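Local coordinates for peroxinectin A (Dictyostelium discoideum, PDB 6ERC), which uses hydrogen peroxide to oxidise phenolic donors and small anions such as iodide and thiocyanate at its heme, as a secreted peroxidase, at residues 268-280 against 447-459. Residues are numbered along the deposited sequence; the frame is centred on the assembly and turned at random.
Sequences DEYLPTTLGSFPS and GSCVGQTFYLIIY
The C-terminal end of helix 247-275, in the animal heme peroxidase fold, illustrates how a helix terminus can be tied to a distant loop: Thr274 and Leu275 meet residues 447-450, which lead into helix 452-467. Cys449 N donates to Thr274 O at 3.2 Å, a fairly straight bond (161° at the hydrogen) that arrives tilted from the carbonyl plane. One residue on, Ser448 OG reaches Leu275 O over 3.3 Å, but only weakly. The chain then leaves the helix through Gly276, which has positive phi and whose CA packs against Gly447 O.

Leu275 fills the angle between two tyrosines of helix 452-467. Its CB lies 3.6 Å from Tyr455 CE2, and its CD2 approaches CD2 of the same ring, while Leu275 O sits at that ring's edge, in plane. CD1 instead touches Tyr459, the two side chains crossing at about a right angle. With CG trans to the backbone N (chi1 -178°), Tyr459 passes Leu275 and reaches Phe278 and Pro279. Its ring centroid is 5.3 Å from that of Phe278, with the planes inclined at 48°, and Pro279 CG comes within 3.3 Å of Tyr459 OH. Phe278 is itself layered between Leu271 CD1 over one face and Pro279 CD over the other.

Thr274 CG2 meets Cys449 SG at 3.8 Å. Thr274 follows Tyr270, which touches the heme, by one helical turn, and its OG1 donates to Tyr270 O. One firm backbone bond from Cys449 N, seconded by a weak hydroxyl contact, thus binds the carbonyls of Thr274 and Leu275 to the loop, and apolar contacts with the two tyrosines extend the join to the second helix.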
loop_
_atom_site.group_PDB
_atom_site.type_symbol
_atom_site.label_atom_id
_atom_site.label_comp_id
_atom_site.label_asym_id
_atom_site.label_seq_id
_atom_site.Cartn_x
_atom_site.Cartn_y
_atom_site.Cartn_z
ATOM N N ASP A 268 16.591 -3.250 -2.076
ATOM C CA ASP A 268 17.569 -4.292 -1.791
ATOM C C ASP A 268 16.947 -5.545 -1.192
ATOM O O ASP A 268 17.502 -6.636 -1.358
ATOM C CB ASP A 268 18.652 -3.773 -0.837
ATOM C CG ASP A 268 19.659 -2.868 -1.527
ATOM O OD1 ASP A 268 19.511 -2.616 -2.742
ATOM O OD2 ASP A 268 20.608 -2.415 -0.851
ATOM N N GLU A 269 15.809 -5.417 -0.512
ATOM C CA GLU A 269 15.157 -6.548 0.133
ATOM C C GLU A 269 13.773 -6.833 -0.429
ATOM O O GLU A 269 13.506 -7.962 -0.854
ATOM C CB GLU A 269 15.063 -6.304 1.649
ATOM C CG GLU A 269 16.400 -6.350 2.362
ATOM C CD GLU A 269 16.272 -6.126 3.857
ATOM O OE1 GLU A 269 16.131 -4.958 4.278
ATOM O OE2 GLU A 269 16.306 -7.120 4.612
ATOM N N TYR A 270 12.884 -5.838 -0.456
ATOM C CA TYR A 270 11.488 -6.095 -0.803
ATOM C C TYR A 270 11.345 -6.513 -2.262
ATOM O O TYR A 270 10.788 -7.574 -2.564
ATOM C CB TYR A 270 10.637 -4.856 -0.514
ATOM C CG TYR A 270 9.166 -5.066 -0.791
ATOM C CD1 TYR A 270 8.353 -5.721 0.126
ATOM C CD2 TYR A 270 8.591 -4.615 -1.970
ATOM C CE1 TYR A 270 7.012 -5.918 -0.124
ATOM C CE2 TYR A 270 7.247 -4.810 -2.228
ATOM C CZ TYR A 270 6.466 -5.461 -1.301
ATOM O OH TYR A 270 5.130 -5.660 -1.550
ATOM N N LEU A 271 11.839 -5.693 -3.181
ATOM C CA LEU A 271 11.619 -5.945 -4.598
ATOM C C LEU A 271 12.348 -7.204 -5.055
ATOM O O LEU A 271 11.773 -8.002 -5.805
ATOM C CB LEU A 271 12.048 -4.734 -5.428
ATOM C CG LEU A 271 11.224 -3.465 -5.196
ATOM C CD1 LEU A 271 11.798 -2.304 -5.994
ATOM C CD2 LEU A 271 9.757 -3.682 -5.556
ATOM N N PRO A 272 13.599 -7.431 -4.647
ATOM C CA PRO A 272 14.229 -8.719 -4.981
ATOM C C PRO A 272 13.426 -9.917 -4.507
ATOM O O PRO A 272 13.483 -10.977 -5.142
ATOM C CB PRO A 272 15.589 -8.629 -4.282
ATOM C CG PRO A 272 15.881 -7.176 -4.260
ATOM C CD PRO A 272 14.562 -6.503 -4.027
ATOM N N THR A 273 12.676 -9.782 -3.411
ATOM C CA THR A 273 11.794 -10.862 -2.979
ATOM C C THR A 273 10.559 -10.954 -3.870
ATOM O O THR A 273 10.137 -12.055 -4.243
ATOM C CB THR A 273 11.385 -10.652 -1.518
ATOM O OG1 THR A 273 12.549 -10.696 -0.683
ATOM C CG2 THR A 273 10.400 -11.726 -1.065
ATOM N N THR A 274 9.970 -9.811 -4.222
ATOM C CA THR A 274 8.750 -9.813 -5.023
ATOM C C THR A 274 9.026 -10.263 -6.452
ATOM O O THR A 274 8.290 -11.087 -7.009
ATOM C CB THR A 274 8.124 -8.419 -5.023
ATOM O OG1 THR A 274 7.904 -7.991 -3.673
ATOM C CG2 THR A 274 6.800 -8.426 -5.769
ATOM N N LEU A 275 10.078 -9.727 -7.064
ATOM C CA LEU A 275 10.379 -9.962 -8.469
ATOM C C LEU A 275 11.538 -10.925 -8.682
ATOM O O LEU A 275 11.929 -11.153 -9.831
ATOM C CB LEU A 275 10.693 -8.633 -9.161
ATOM C CG LEU A 275 9.685 -7.503 -8.941
ATOM C CD1 LEU A 275 10.172 -6.227 -9.611
ATOM C CD2 LEU A 275 8.301 -7.885 -9.455
ATOM N N GLY A 276 12.100 -11.491 -7.615
ATOM C CA GLY A 276 13.235 -12.378 -7.718
ATOM C C GLY A 276 14.574 -11.669 -7.784
ATOM O O GLY A 276 15.575 -12.207 -7.304
ATOM N N SER A 277 14.615 -10.483 -8.376
ATOM C CA SER A 277 15.810 -9.649 -8.395
ATOM C C SER A 277 15.386 -8.236 -8.777
ATOM O O SER A 277 14.192 -7.923 -8.831
ATOM C CB SER A 277 16.859 -10.209 -9.362
ATOM O OG SER A 277 16.436 -10.070 -10.706
ATOM N N PHE A 278 16.368 -7.379 -9.039
ATOM C CA PHE A 278 16.098 -6.046 -9.563
ATOM C C PHE A 278 17.403 -5.429 -10.052
ATOM O O PHE A 278 18.429 -5.534 -9.368
ATOM C CB PHE A 278 15.448 -5.157 -8.502
ATOM C CG PHE A 278 14.677 -4.001 -9.073
ATOM C CD1 PHE A 278 13.420 -4.195 -9.622
ATOM C CD2 PHE A 278 15.211 -2.724 -9.067
ATOM C CE1 PHE A 278 12.708 -3.135 -10.153
ATOM C CE2 PHE A 278 14.502 -1.659 -9.597
ATOM C CZ PHE A 278 13.250 -1.865 -10.140
ATOM N N PRO A 279 17.415 -4.781 -11.218
ATOM C CA PRO A 279 18.669 -4.220 -11.727
ATOM C C PRO A 279 19.221 -3.144 -10.805
ATOM O O PRO A 279 18.516 -2.563 -9.976
ATOM C CB PRO A 279 18.274 -3.642 -13.091
ATOM C CG PRO A 279 16.821 -3.377 -12.973
ATOM C CD PRO A 279 16.289 -4.483 -12.119
ATOM N N SER A 280 20.512 -2.881 -10.967
ATOM C CA SER A 280 21.190 -1.885 -10.159
ATOM C C SER A 280 20.909 -0.480 -10.681
ATOM O O SER A 280 20.672 -0.272 -11.874
ATOM C CB SER A 280 22.692 -2.163 -10.149
ATOM O OG SER A 280 23.154 -2.470 -11.453
ATOM N N GLY A 447 10.907 -17.373 -9.573
ATOM C CA GLY A 447 11.557 -16.540 -8.587
ATOM C C GLY A 447 10.736 -15.369 -8.102
ATOM O O GLY A 447 11.252 -14.549 -7.335
ATOM N N SER A 448 9.476 -15.265 -8.513
ATOM C CA SER A 448 8.607 -14.169 -8.116
ATOM C C SER A 448 7.409 -14.706 -7.348
ATOM O O SER A 448 7.147 -15.911 -7.314
ATOM C CB SER A 448 8.122 -13.378 -9.335
ATOM O OG SER A 448 9.209 -13.012 -10.163
ATOM N N CYS A 449 6.677 -13.780 -6.729
ATOM C CA CYS A 449 5.424 -14.092 -6.057
ATOM C C CYS A 449 4.221 -13.496 -6.781
ATOM O O CYS A 449 3.128 -13.438 -6.207
ATOM C CB CYS A 449 5.468 -13.601 -4.606
ATOM S SG CYS A 449 5.566 -11.809 -4.413
ATOM N N VAL A 450 4.397 -13.052 -8.028
ATOM C CA VAL A 450 3.317 -12.485 -8.825
ATOM C C VAL A 450 3.403 -13.037 -10.239
ATOM O O VAL A 450 4.444 -13.527 -10.682
ATOM C CB VAL A 450 3.357 -10.941 -8.868
ATOM C CG1 VAL A 450 3.064 -10.361 -7.490
ATOM C CG2 VAL A 450 4.705 -10.455 -9.393
ATOM N N GLY A 451 2.287 -12.941 -10.950
ATOM C CA GLY A 451 2.236 -13.398 -12.320
ATOM C C GLY A 451 2.962 -12.460 -13.265
ATOM O O GLY A 451 3.443 -11.388 -12.895
ATOM N N GLN A 452 3.030 -12.886 -14.527
ATOM C CA GLN A 452 3.728 -12.106 -15.543
ATOM C C GLN A 452 3.152 -10.700 -15.651
ATOM O O GLN A 452 3.896 -9.715 -15.702
ATOM C CB GLN A 452 3.645 -12.824 -16.888
ATOM C CG GLN A 452 4.430 -12.158 -18.001
ATOM C CD GLN A 452 4.099 -12.733 -19.361
ATOM O OE1 GLN A 452 2.932 -12.969 -19.681
ATOM N NE2 GLN A 452 5.125 -12.966 -20.170
ATOM N N THR A 453 1.825 -10.586 -15.693
ATOM C CA THR A 453 1.202 -9.282 -15.895
ATOM C C THR A 453 1.523 -8.340 -14.741
ATOM O O THR A 453 2.065 -7.247 -14.944
ATOM C CB THR A 453 -0.309 -9.446 -16.060
ATOM O OG1 THR A 453 -0.570 -10.345 -17.142
ATOM C CG2 THR A 453 -0.964 -8.106 -16.355
ATOM N N PHE A 454 1.185 -8.743 -13.515
ATOM C CA PHE A 454 1.485 -7.909 -12.357
ATOM C C PHE A 454 2.984 -7.653 -12.239
ATOM O O PHE A 454 3.408 -6.555 -11.865
ATOM C CB PHE A 454 0.944 -8.568 -11.086
ATOM C CG PHE A 454 -0.553 -8.455 -10.916
ATOM C CD1 PHE A 454 -1.349 -7.894 -11.903
ATOM C CD2 PHE A 454 -1.157 -8.899 -9.752
ATOM C CE1 PHE A 454 -2.717 -7.787 -11.729
ATOM C CE2 PHE A 454 -2.524 -8.795 -9.577
ATOM C CZ PHE A 454 -3.303 -8.237 -10.567
ATOM N N TYR A 455 3.803 -8.657 -12.559
ATOM C CA TYR A 455 5.250 -8.479 -12.545
ATOM C C TYR A 455 5.664 -7.294 -13.411
ATOM O O TYR A 455 6.456 -6.443 -12.989
ATOM C CB TYR A 455 5.923 -9.762 -13.032
ATOM C CG TYR A 455 7.432 -9.745 -13.030
ATOM C CD1 TYR A 455 8.143 -9.121 -14.047
ATOM C CD2 TYR A 455 8.147 -10.382 -12.028
ATOM C CE1 TYR A 455 9.521 -9.117 -14.053
ATOM C CE2 TYR A 455 9.526 -10.382 -12.026
ATOM C CZ TYR A 455 10.209 -9.749 -13.041
ATOM O OH TYR A 455 11.586 -9.750 -13.043
ATOM N N LEU A 456 5.130 -7.225 -14.632
ATOM C CA LEU A 456 5.536 -6.177 -15.562
ATOM C C LEU A 456 5.113 -4.799 -15.065
ATOM O O LEU A 456 5.879 -3.835 -15.173
ATOM C CB LEU A 456 4.949 -6.458 -16.945
ATOM C CG LEU A 456 5.564 -5.705 -18.128
ATOM C CD1 LEU A 456 5.403 -6.519 -19.401
ATOM C CD2 LEU A 456 4.942 -4.327 -18.303
ATOM N N ILE A 457 3.903 -4.685 -14.514
ATOM C CA ILE A 457 3.424 -3.387 -14.047
ATOM C C ILE A 457 4.235 -2.922 -12.844
ATOM O O ILE A 457 4.586 -1.740 -12.733
ATOM C CB ILE A 457 1.919 -3.463 -13.726
ATOM C CG1 ILE A 457 1.125 -3.850 -14.978
ATOM C CG2 ILE A 457 1.414 -2.128 -13.184
ATOM C CD1 ILE A 457 -0.281 -4.324 -14.695
ATOM N N ILE A 458 4.545 -3.836 -11.923
ATOM C CA ILE A 458 5.308 -3.464 -10.738
ATOM C C ILE A 458 6.741 -3.110 -11.120
ATOM O O ILE A 458 7.290 -2.096 -10.672
ATOM C CB ILE A 458 5.263 -4.596 -9.696
ATOM C CG1 ILE A 458 3.830 -4.787 -9.193
ATOM C CG2 ILE A 458 6.189 -4.284 -8.526
ATOM C CD1 ILE A 458 3.620 -6.065 -8.407
ATOM N N TYR A 459 7.369 -3.944 -11.951
ATOM C CA TYR A 459 8.723 -3.646 -12.403
ATOM C C TYR A 459 8.788 -2.273 -13.052
ATOM O O TYR A 459 9.728 -1.505 -12.812
ATOM C CB TYR A 459 9.194 -4.721 -13.384
ATOM C CG TYR A 459 10.610 -4.526 -13.882
ATOM C CD1 TYR A 459 10.891 -3.632 -14.908
ATOM C CD2 TYR A 459 11.663 -5.242 -13.332
ATOM C CE1 TYR A 459 12.181 -3.452 -15.365
ATOM C CE2 TYR A 459 12.957 -5.070 -13.785
ATOM C CZ TYR A 459 13.211 -4.173 -14.801
ATOM O OH TYR A 459 14.499 -3.996 -15.255
#